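Local coordinates for uncharacterized protein AF_0924 (Archaeoglobus fulgidus, PDB 3DT5) that is of unknown function, the piece described being the C-terminal domain, with a calcium ion bound in the crystal, of a probable membrane protein, at residues A33-V38 against P126-G131; V65-F70 against E92-A97; E104-L109 against I120-K125. All coordinates share one frame; numbering follows the deposited sequence.

Overall arrangement
From the N terminus, helix 16-35 runs into 33-38, one half of interaction 1, whose other half, 126-131, comes only near the end of the chain. Both other contacts nest inside that large loop, one after the other: interaction 2 closes the loop from 65-70 to 92-97, and interaction 3 the shorter one from 104-109 to 120-125. Helix 88-116 serves both, on opposite sides of the chain's centre, their centres about 20 Å apart. Interactions 1 and 2 touch, Phe34 packing on Phe70 and Trp94, whereas interaction 3 joins interaction 1 through the backbone, Lys125 preceding Pro126. Together they join helices 16-35 and 88-116 to the loop after helix 60-65, the small sheet and the C-terminal tail.

Interaction 1: A33-V38 against P126-G131; sequences AFSSYV and PDWLIG
The backbone of Leu129 donates its N-H to Phe34 O near the end of helix 16-35, a short bond of 2.7 Å between N and O that is almost straight, 176° at the hydrogen, with the donor tilted 23° from the carbonyl plane. The same oxygen receives a CA-H contact from Trp128 and lies at the edge of the indole, in its plane. Phe34 has its CG anti to the carbonyl carbon (chi1 -73°), which brings the ring edge against Ile130, with Phe34 CD1 3.7 Å from Ile130 CG2. Ser35 CB lies 3.6 Å from Pro126 CG, while Ser35 OG bonds back to Ile31 O. Leu129 is the centre of an inverse gamma turn closed by a weak bond from Ile130 N to Trp128 O, and its CD1 lies 3.5 Å from Ser35 O and, at the edge of the phenol ring and in its plane, 3.7 Å from Tyr37 CD1; the two side chains cross at about a right angle. Replacing this leucine with an alanine would probably leave the edge of Tyr37 without its methyl partner and open a gap beside the Ser35 carbonyl. One water gives hydrogens to both Ser35 O and Asp127 O, 2.7 Å each. Behind this seam, helix 88-116 receives Ile130 on Phe91 and Trp128 on Leu98, with Trp128 NE1 bonded to Asp99. Leu129 and Gly131 pair through their backbones with strand 83-85, and Phe34 stacks on Trp94, linking the end of the first helix to both the sheet and the long helix.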
loop_
_atom_site.group_PDB
_atom_site.type_symbol
_atom_site.label_atom_id
_atom_site.label_comp_id
_atom_site.label_asym_id
_atom_site.label_seq_id
_atom_site.Cartn_x
_atom_site.Cartn_y
_atom_site.Cartn_z
ATOM N N ALA A 33 0.715 -0.079 -6.091
ATOM C CA ALA A 33 -0.655 -0.357 -6.560
ATOM C C ALA A 33 -1.572 0.845 -6.442
ATOM O O ALA A 33 -2.520 0.963 -7.221
ATOM C CB ALA A 33 -1.277 -1.577 -5.762
ATOM N N PHE A 34 -1.334 1.701 -5.447
ATOM C CA PHE A 34 -2.198 2.882 -5.230
ATOM C C PHE A 34 -1.569 4.218 -5.614
ATOM O O PHE A 34 -2.173 5.255 -5.397
ATOM C CB PHE A 34 -2.685 2.896 -3.769
ATOM C CG PHE A 34 -3.736 1.842 -3.519
ATOM C CD1 PHE A 34 -5.065 2.097 -3.836
ATOM C CD2 PHE A 34 -3.378 0.575 -3.060
ATOM C CE1 PHE A 34 -6.052 1.096 -3.627
ATOM C CE2 PHE A 34 -4.355 -0.421 -2.859
ATOM C CZ PHE A 34 -5.686 -0.143 -3.156
ATOM N N SER A 35 -0.375 4.180 -6.201
ATOM C CA SER A 35 0.315 5.418 -6.540
ATOM C C SER A 35 1.069 5.424 -7.883
ATOM O O SER A 35 1.391 6.491 -8.405
ATOM C CB SER A 35 1.254 5.824 -5.400
ATOM O OG SER A 35 2.363 4.960 -5.314
ATOM N N SER A 36 1.358 4.262 -8.441
ATOM C CA SER A 36 2.054 4.253 -9.701
ATOM C C SER A 36 1.058 3.882 -10.830
ATOM O O SER A 36 0.009 3.285 -10.580
ATOM C CB SER A 36 3.286 3.351 -9.612
ATOM O OG SER A 36 3.097 2.139 -10.287
ATOM N N TYR A 37 1.339 4.285 -12.055
ATOM C CA TYR A 37 0.376 4.059 -13.152
ATOM C C TYR A 37 0.243 2.610 -13.636
ATOM O O TYR A 37 -0.671 2.281 -14.408
ATOM C CB TYR A 37 0.729 4.956 -14.335
ATOM C CG TYR A 37 0.472 6.409 -14.071
ATOM C CD1 TYR A 37 -0.309 6.812 -12.995
ATOM C CD2 TYR A 37 0.988 7.393 -14.920
ATOM C CE1 TYR A 37 -0.563 8.148 -12.747
ATOM C CE2 TYR A 37 0.737 8.745 -14.677
ATOM C CZ TYR A 37 -0.048 9.100 -13.589
ATOM O OH TYR A 37 -0.292 10.415 -13.315
ATOM N N VAL A 38 1.136 1.747 -13.178
ATOM C CA VAL A 38 1.117 0.316 -13.508
ATOM C C VAL A 38 -0.199 -0.363 -13.107
ATOM O O VAL A 38 -0.678 -0.211 -11.997
ATOM C CB VAL A 38 2.300 -0.400 -12.840
ATOM C CG1 VAL A 38 2.206 -1.910 -13.034
ATOM C CG2 VAL A 38 3.647 0.142 -13.425
ATOM N N PRO A 126 3.705 9.996 -2.230
ATOM C CA PRO A 126 3.002 10.229 -3.498
ATOM C C PRO A 126 1.526 10.614 -3.304
ATOM O O PRO A 126 0.978 10.474 -2.185
ATOM C CB PRO A 126 3.097 8.866 -4.206
ATOM C CG PRO A 126 3.050 7.885 -3.083
ATOM C CD PRO A 126 3.745 8.555 -1.877
ATOM N N ASP A 127 0.896 11.089 -4.380
ATOM C CA ASP A 127 -0.545 11.267 -4.431
ATOM C C ASP A 127 -1.163 9.884 -4.558
ATOM O O ASP A 127 -0.721 9.095 -5.364
ATOM C CB ASP A 127 -0.929 12.136 -5.651
ATOM C CG ASP A 127 -0.335 13.531 -5.552
ATOM O OD1 ASP A 127 -0.155 14.002 -4.416
ATOM O OD2 ASP A 127 -0.011 14.146 -6.586
ATOM N N TRP A 128 -2.198 9.606 -3.775
ATOM C CA TRP A 128 -2.919 8.333 -3.892
ATOM C C TRP A 128 -3.836 8.412 -5.121
ATOM O O TRP A 128 -4.521 9.429 -5.328
ATOM C CB TRP A 128 -3.721 8.080 -2.632
ATOM C CG TRP A 128 -2.842 8.002 -1.411
ATOM C CD1 TRP A 128 -2.992 8.693 -0.241
ATOM C CD2 TRP A 128 -1.669 7.183 -1.261
ATOM N NE1 TRP A 128 -1.989 8.337 0.650
ATOM C CE2 TRP A 128 -1.165 7.414 0.046
ATOM C CE3 TRP A 128 -1.023 6.241 -2.081
ATOM C CZ2 TRP A 128 -0.036 6.730 0.543
ATOM C CZ3 TRP A 128 0.103 5.546 -1.575
ATOM C CH2 TRP A 128 0.583 5.813 -0.284
ATOM N N LEU A 129 -3.818 7.387 -5.949
ATOM C CA LEU A 129 -4.623 7.401 -7.183
ATOM C C LEU A 129 -6.023 6.810 -6.876
ATOM O O LEU A 129 -6.375 5.715 -7.342
ATOM C CB LEU A 129 -3.914 6.631 -8.292
ATOM C CG LEU A 129 -2.592 7.289 -8.746
ATOM C CD1 LEU A 129 -1.889 6.438 -9.725
ATOM C CD2 LEU A 129 -2.749 8.703 -9.347
ATOM N N ILE A 130 -6.778 7.527 -6.043
ATOM C CA ILE A 130 -8.064 7.057 -5.584
ATOM C C ILE A 130 -9.107 8.182 -5.714
ATOM O O ILE A 130 -8.776 9.366 -5.598
ATOM C CB ILE A 130 -8.000 6.535 -4.129
ATOM C CG1 ILE A 130 -7.520 7.624 -3.127
ATOM C CG2 ILE A 130 -7.145 5.191 -4.029
ATOM C CD1 ILE A 130 -7.702 7.220 -1.651
ATOM N N GLY A 131 -10.362 7.805 -5.929
ATOM C CA GLY A 131 -11.451 8.802 -6.091
ATOM C C GLY A 131 -12.803 8.184 -5.838
ATOM O O GLY A 131 -12.929 6.966 -5.804
HETATM O O HOH W 1 0.705 8.936 -7.609
#

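Interaction 2: V65-F70 against E92-A97; sequences VLPMHF and EQWKEA
Pro67 sits over one face of the Trp94 indole, its CG 3.6 Å from the centroid of the five-membered ring and 20° off the normal, a CH-pi contact. On the opposite face comes Phe70, its CG anti to the backbone N (chi1 172°), presenting a ring edge in a T-shaped stack, the Phe70 ring centroid 5.4 Å from that of the indole six-membered ring, planes at 74°. The indole is thus held between two residues of the loop that leads from helix 60-65 to strand 74-75. Ala97 of helix 88-116 completes this tight side: its CB is 3.9 Å from Pro67 CD, and the small methyl lets the loop backbone come close at Leu66. Toward the surface the contact loosens. Gln93 sets OE1 beside the proline ring, Glu96 lays OE2 3.6 Å from Val65 CG1, the side chains crossing at about a right angle, and a water links the backbones by donating to Val65 O and Gln93 O, 2.8 Å each. No direct hydrogen bond joins the two segments. Trp94 NE1 is buried with no hydrogen-bond partner in the model; Pro67 CG lies 3.4 Å away from it, and His69 O, at the indole edge, is 4.0 Å off. The contact therefore rests on apolar and aromatic packing, while Arg55 hydrogen-bonds Leu66 O and Pro67 O, and Glu48 takes the Phe70 N-H.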
loop_
_atom_site.group_PDB
_atom_site.type_symbol
_atom_site.label_atom_id
_atom_site.label_comp_id
_atom_site.label_asym_id
_atom_site.label_seq_id
_atom_site.Cartn_x
_atom_site.Cartn_y
_atom_site.Cartn_z
ATOM N N VAL A 65 -6.408 -0.766 10.646
ATOM C CA VAL A 65 -7.210 0.045 9.718
ATOM C C VAL A 65 -7.218 -0.507 8.307
ATOM O O VAL A 65 -8.010 -0.061 7.483
ATOM C CB VAL A 65 -6.764 1.578 9.684
ATOM C CG1 VAL A 65 -6.940 2.232 11.084
ATOM C CG2 VAL A 65 -5.319 1.711 9.229
ATOM N N LEU A 66 -6.357 -1.479 8.003
ATOM C CA LEU A 66 -6.240 -1.938 6.614
ATOM C C LEU A 66 -7.484 -2.773 6.251
ATOM O O LEU A 66 -7.774 -3.757 6.965
ATOM C CB LEU A 66 -4.972 -2.803 6.444
ATOM C CG LEU A 66 -4.663 -3.365 5.041
ATOM C CD1 LEU A 66 -4.296 -2.198 4.058
ATOM C CD2 LEU A 66 -3.508 -4.403 5.165
ATOM N N PRO A 67 -8.247 -2.388 5.193
ATOM C CA PRO A 67 -9.424 -3.173 4.822
ATOM C C PRO A 67 -9.052 -4.624 4.436
ATOM O O PRO A 67 -7.909 -4.907 4.033
ATOM C CB PRO A 67 -9.963 -2.441 3.555
ATOM C CG PRO A 67 -9.452 -0.984 3.728
ATOM C CD PRO A 67 -8.066 -1.226 4.298
HETATM N N MSE A 68 -10.031 -5.516 4.584
HETATM C CA MSE A 68 -9.884 -6.940 4.280
HETATM C C MSE A 68 -10.216 -7.264 2.830
HETATM O O MSE A 68 -9.834 -8.310 2.317
HETATM C CB MSE A 68 -10.908 -7.724 5.107
HETATM C CG MSE A 68 -10.392 -9.047 5.560
HETATM SE SE MSE A 68 -9.157 -8.645 6.999
HETATM C CE MSE A 68 -9.885 -6.927 7.643
ATOM N N HIS A 69 -10.985 -6.388 2.208
ATOM C CA HIS A 69 -11.579 -6.629 0.901
ATOM C C HIS A 69 -11.342 -5.425 0.015
ATOM O O HIS A 69 -11.313 -4.308 0.499
ATOM C CB HIS A 69 -13.088 -6.851 1.013
ATOM C CG HIS A 69 -13.472 -8.048 1.823
ATOM N ND1 HIS A 69 -13.252 -9.338 1.396
ATOM C CD2 HIS A 69 -14.068 -8.155 3.037
ATOM C CE1 HIS A 69 -13.683 -10.189 2.313
ATOM N NE2 HIS A 69 -14.171 -9.498 3.326
ATOM N N PHE A 70 -11.190 -5.633 -1.286
ATOM C CA PHE A 70 -10.914 -4.492 -2.174
ATOM C C PHE A 70 -11.571 -4.654 -3.564
ATOM O O PHE A 70 -12.145 -3.691 -4.079
ATOM C CB PHE A 70 -9.403 -4.289 -2.371
ATOM C CG PHE A 70 -9.079 -3.253 -3.429
ATOM C CD1 PHE A 70 -9.289 -1.900 -3.170
ATOM C CD2 PHE A 70 -8.633 -3.645 -4.696
ATOM C CE1 PHE A 70 -9.023 -0.933 -4.169
ATOM C CE2 PHE A 70 -8.373 -2.676 -5.695
ATOM C CZ PHE A 70 -8.570 -1.326 -5.400
ATOM N N GLU A 92 -12.959 6.433 1.880
ATOM C CA GLU A 92 -12.452 7.042 3.103
ATOM C C GLU A 92 -11.600 6.047 3.903
ATOM O O GLU A 92 -10.529 6.447 4.429
ATOM C CB GLU A 92 -13.581 7.649 3.958
ATOM C CG GLU A 92 -14.312 8.834 3.302
ATOM C CD GLU A 92 -13.420 10.068 3.051
ATOM O OE1 GLU A 92 -12.361 10.209 3.699
ATOM O OE2 GLU A 92 -13.802 10.930 2.223
ATOM N N GLN A 93 -12.051 4.779 3.992
ATOM C CA GLN A 93 -11.281 3.699 4.690
ATOM C C GLN A 93 -9.914 3.540 4.044
ATOM O O GLN A 93 -8.903 3.469 4.728
ATOM C CB GLN A 93 -11.951 2.325 4.579
ATOM C CG GLN A 93 -13.227 2.178 5.323
ATOM C CD GLN A 93 -13.379 0.785 5.917
ATOM O OE1 GLN A 93 -12.947 -0.224 5.322
ATOM N NE2 GLN A 93 -13.977 0.723 7.119
ATOM N N TRP A 94 -9.905 3.485 2.717
ATOM C CA TRP A 94 -8.650 3.316 1.985
ATOM C C TRP A 94 -7.771 4.529 2.079
ATOM O O TRP A 94 -6.557 4.390 2.221
ATOM C CB TRP A 94 -8.881 2.909 0.498
ATOM C CG TRP A 94 -9.017 1.444 0.389
ATOM C CD1 TRP A 94 -10.166 0.725 0.376
ATOM C CD2 TRP A 94 -7.933 0.485 0.398
ATOM N NE1 TRP A 94 -9.877 -0.610 0.365
ATOM C CE2 TRP A 94 -8.516 -0.792 0.379
ATOM C CE3 TRP A 94 -6.531 0.596 0.463
ATOM C CZ2 TRP A 94 -7.749 -1.978 0.387
ATOM C CZ3 TRP A 94 -5.758 -0.605 0.477
ATOM C CH2 TRP A 94 -6.378 -1.855 0.426
ATOM N N LYS A 95 -8.342 5.735 2.025
ATOM C CA LYS A 95 -7.473 6.907 2.172
ATOM C C LYS A 95 -6.740 6.903 3.540
ATOM O O LYS A 95 -5.547 7.150 3.642
ATOM C CB LYS A 95 -8.282 8.189 2.001
ATOM C CG LYS A 95 -7.358 9.415 1.907
ATOM C CD LYS A 95 -8.008 10.699 2.424
ATOM C CE LYS A 95 -6.937 11.536 3.171
ATOM N NZ LYS A 95 -7.584 12.609 4.011
ATOM N N GLU A 96 -7.493 6.618 4.594
ATOM C CA GLU A 96 -6.954 6.519 5.942
ATOM C C GLU A 96 -5.870 5.418 6.030
ATOM O O GLU A 96 -4.799 5.614 6.611
ATOM C CB GLU A 96 -8.132 6.235 6.864
ATOM C CG GLU A 96 -7.798 5.791 8.228
ATOM C CD GLU A 96 -9.045 5.772 9.133
ATOM O OE1 GLU A 96 -10.010 6.564 8.886
ATOM O OE2 GLU A 96 -9.043 4.970 10.097
ATOM N N ALA A 97 -6.157 4.255 5.461
ATOM C CA ALA A 97 -5.208 3.141 5.529
ATOM C C ALA A 97 -3.941 3.418 4.725
ATOM O O ALA A 97 -2.858 3.055 5.184
ATOM C CB ALA A 97 -5.860 1.830 5.087
HETATM O O HOH W 2 -9.221 2.402 7.256
#

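Interaction 3: E104-L109 against I120-K125; sequences EFLEVL and ISLPEK
Phe105 sets its CG anti to the backbone N (chi1 170°), carrying the phenyl ring out until CE2 comes within 3.8 Å of Pro123 CG. Leu106, one residue on, takes the other course, CG anti to the carbonyl carbon (chi1 -67°), and its CD2 reaches the same proline from another part of the helix surface, 4.1 Å from CD. Leu109, a turn after Phe105, points its CB at the tail and meets Pro123 tip to tip, CD1 to CD at 3.6 Å, which makes this the closest approach between the segments. Three side chains of the helix thus converge on one proline, whose ring pushes in among them. Leu122 adds a second touch: its CD2 lies 3.9 Å from Leu109 CD1, the two leucines sliding past each other in opposite directions, and it also comes 4.2 Å from Leu106 CD2. Within the helix, Leu109 CG covers one face of the Phe105 ring, offset toward its rim, so the same leucine touches both the ring and the tail. Trp102, a turn before Phe105 on helix 88-116, also touches Pro123 and Lys125, and the buried Phe105 also packs on Tyr27 and Ile31 of helix 16-35. The tail here has no regular structure, and Lys125 turns away from this helix segment to a salt bridge with Asp99. Across the two segments there is no hydrogen bond and no charge pair. Made by leucine methyls, the Phe105 ring and a proline ring, the contact depends on shape and on burying apolar surface between helix and tail, so the returning tail lies along the helix through side chains, with no backbone pairing to it.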
loop_
_atom_site.group_PDB
_atom_site.type_symbol
_atom_site.label_atom_id
_atom_site.label_comp_id
_atom_site.label_asym_id
_atom_site.label_seq_id
_atom_site.Cartn_x
_atom_site.Cartn_y
_atom_site.Cartn_z
ATOM N N GLU A 104 4.025 3.883 8.192
ATOM C CA GLU A 104 4.750 2.633 8.563
ATOM C C GLU A 104 5.932 2.387 7.649
ATOM O O GLU A 104 6.989 2.004 8.095
ATOM C CB GLU A 104 3.890 1.368 8.485
ATOM C CG GLU A 104 2.926 1.235 9.616
ATOM C CD GLU A 104 2.448 -0.175 9.841
ATOM O OE1 GLU A 104 1.844 -0.336 10.919
ATOM O OE2 GLU A 104 2.580 -1.121 8.993
ATOM N N PHE A 105 5.705 2.549 6.359
ATOM C CA PHE A 105 6.751 2.371 5.358
ATOM C C PHE A 105 7.973 3.218 5.692
ATOM O O PHE A 105 9.075 2.718 5.663
ATOM C CB PHE A 105 6.197 2.699 3.959
ATOM C CG PHE A 105 7.255 2.781 2.867
ATOM C CD1 PHE A 105 8.040 1.674 2.538
ATOM C CD2 PHE A 105 7.449 3.977 2.172
ATOM C CE1 PHE A 105 9.012 1.738 1.496
ATOM C CE2 PHE A 105 8.445 4.069 1.130
ATOM C CZ PHE A 105 9.196 2.934 0.791
ATOM N N LEU A 106 7.792 4.499 5.958
ATOM C CA LEU A 106 8.952 5.346 6.251
ATOM C C LEU A 106 9.665 4.867 7.511
ATOM O O LEU A 106 10.889 4.968 7.610
ATOM C CB LEU A 106 8.527 6.782 6.497
ATOM C CG LEU A 106 7.954 7.537 5.295
ATOM C CD1 LEU A 106 7.406 8.892 5.787
ATOM C CD2 LEU A 106 8.960 7.669 4.163
ATOM N N GLU A 107 8.911 4.362 8.492
ATOM C CA GLU A 107 9.567 3.863 9.707
ATOM C C GLU A 107 10.343 2.578 9.382
ATOM O O GLU A 107 11.459 2.387 9.829
ATOM C CB GLU A 107 8.550 3.614 10.839
ATOM C CG GLU A 107 9.253 2.902 12.025
ATOM C CD GLU A 107 8.483 3.002 13.329
ATOM O OE1 GLU A 107 8.768 2.183 14.236
ATOM O OE2 GLU A 107 7.607 3.891 13.451
ATOM N N VAL A 108 9.767 1.684 8.590
ATOM C CA VAL A 108 10.484 0.442 8.245
ATOM C C VAL A 108 11.735 0.786 7.429
ATOM O O VAL A 108 12.820 0.199 7.631
ATOM C CB VAL A 108 9.560 -0.594 7.500
ATOM C CG1 VAL A 108 10.362 -1.858 7.092
ATOM C CG2 VAL A 108 8.409 -1.023 8.423
ATOM N N LEU A 109 11.622 1.749 6.522
ATOM C CA LEU A 109 12.834 2.213 5.804
ATOM C C LEU A 109 13.919 2.702 6.809
ATOM O O LEU A 109 15.094 2.328 6.677
ATOM C CB LEU A 109 12.499 3.374 4.876
ATOM C CG LEU A 109 12.130 3.061 3.456
ATOM C CD1 LEU A 109 12.083 4.391 2.718
ATOM C CD2 LEU A 109 13.207 2.120 2.864
ATOM N N ILE A 120 20.258 7.550 4.767
ATOM C CA ILE A 120 18.822 7.652 4.564
ATOM C C ILE A 120 18.488 8.508 3.346
ATOM O O ILE A 120 18.878 9.671 3.272
ATOM C CB ILE A 120 18.138 8.302 5.808
ATOM C CG1 ILE A 120 18.832 7.893 7.126
ATOM C CG2 ILE A 120 16.641 8.025 5.822
ATOM C CD1 ILE A 120 18.383 6.565 7.742
ATOM N N SER A 121 17.771 7.929 2.394
ATOM C CA SER A 121 17.123 8.716 1.362
ATOM C C SER A 121 15.627 8.469 1.503
ATOM O O SER A 121 15.103 7.483 0.975
ATOM C CB SER A 121 17.624 8.318 -0.028
ATOM O OG SER A 121 17.121 9.195 -1.020
ATOM N N LEU A 122 14.945 9.333 2.253
ATOM C CA LEU A 122 13.497 9.157 2.460
ATOM C C LEU A 122 12.697 9.773 1.325
ATOM O O LEU A 122 12.810 10.980 1.068
ATOM C CB LEU A 122 12.996 9.657 3.832
ATOM C CG LEU A 122 13.306 8.853 5.109
ATOM C CD1 LEU A 122 12.450 9.351 6.255
ATOM C CD2 LEU A 122 13.121 7.347 4.959
ATOM N N PRO A 123 11.886 8.940 0.640
ATOM C CA PRO A 123 11.142 9.350 -0.545
ATOM C C PRO A 123 10.045 10.313 -0.159
ATOM O O PRO A 123 9.622 10.308 0.982
ATOM C CB PRO A 123 10.550 8.038 -1.066
ATOM C CG PRO A 123 10.497 7.115 0.110
ATOM C CD PRO A 123 11.627 7.532 1.018
ATOM N N GLU A 124 9.599 11.141 -1.097
ATOM C CA GLU A 124 8.474 12.060 -0.896
ATOM C C GLU A 124 7.163 11.270 -0.984
ATOM O O GLU A 124 7.088 10.293 -1.683
ATOM C CB GLU A 124 8.485 13.143 -1.973
ATOM C CG GLU A 124 9.765 13.990 -1.958
ATOM C CD GLU A 124 9.844 14.914 -0.736
ATOM O OE1 GLU A 124 10.489 14.543 0.289
ATOM O OE2 GLU A 124 9.265 16.028 -0.801
ATOM N N LYS A 125 6.136 11.686 -0.258
ATOM C CA LYS A 125 4.881 10.942 -0.266
ATOM C C LYS A 125 4.175 11.106 -1.610
ATOM O O LYS A 125 4.015 12.240 -2.065
ATOM C CB LYS A 125 3.971 11.461 0.838
ATOM C CG LYS A 125 2.728 10.575 1.034
ATOM C CD LYS A 125 1.875 11.125 2.174
ATOM C CE LYS A 125 0.514 10.441 2.175
ATOM N NZ LYS A 125 -0.151 10.931 3.424
#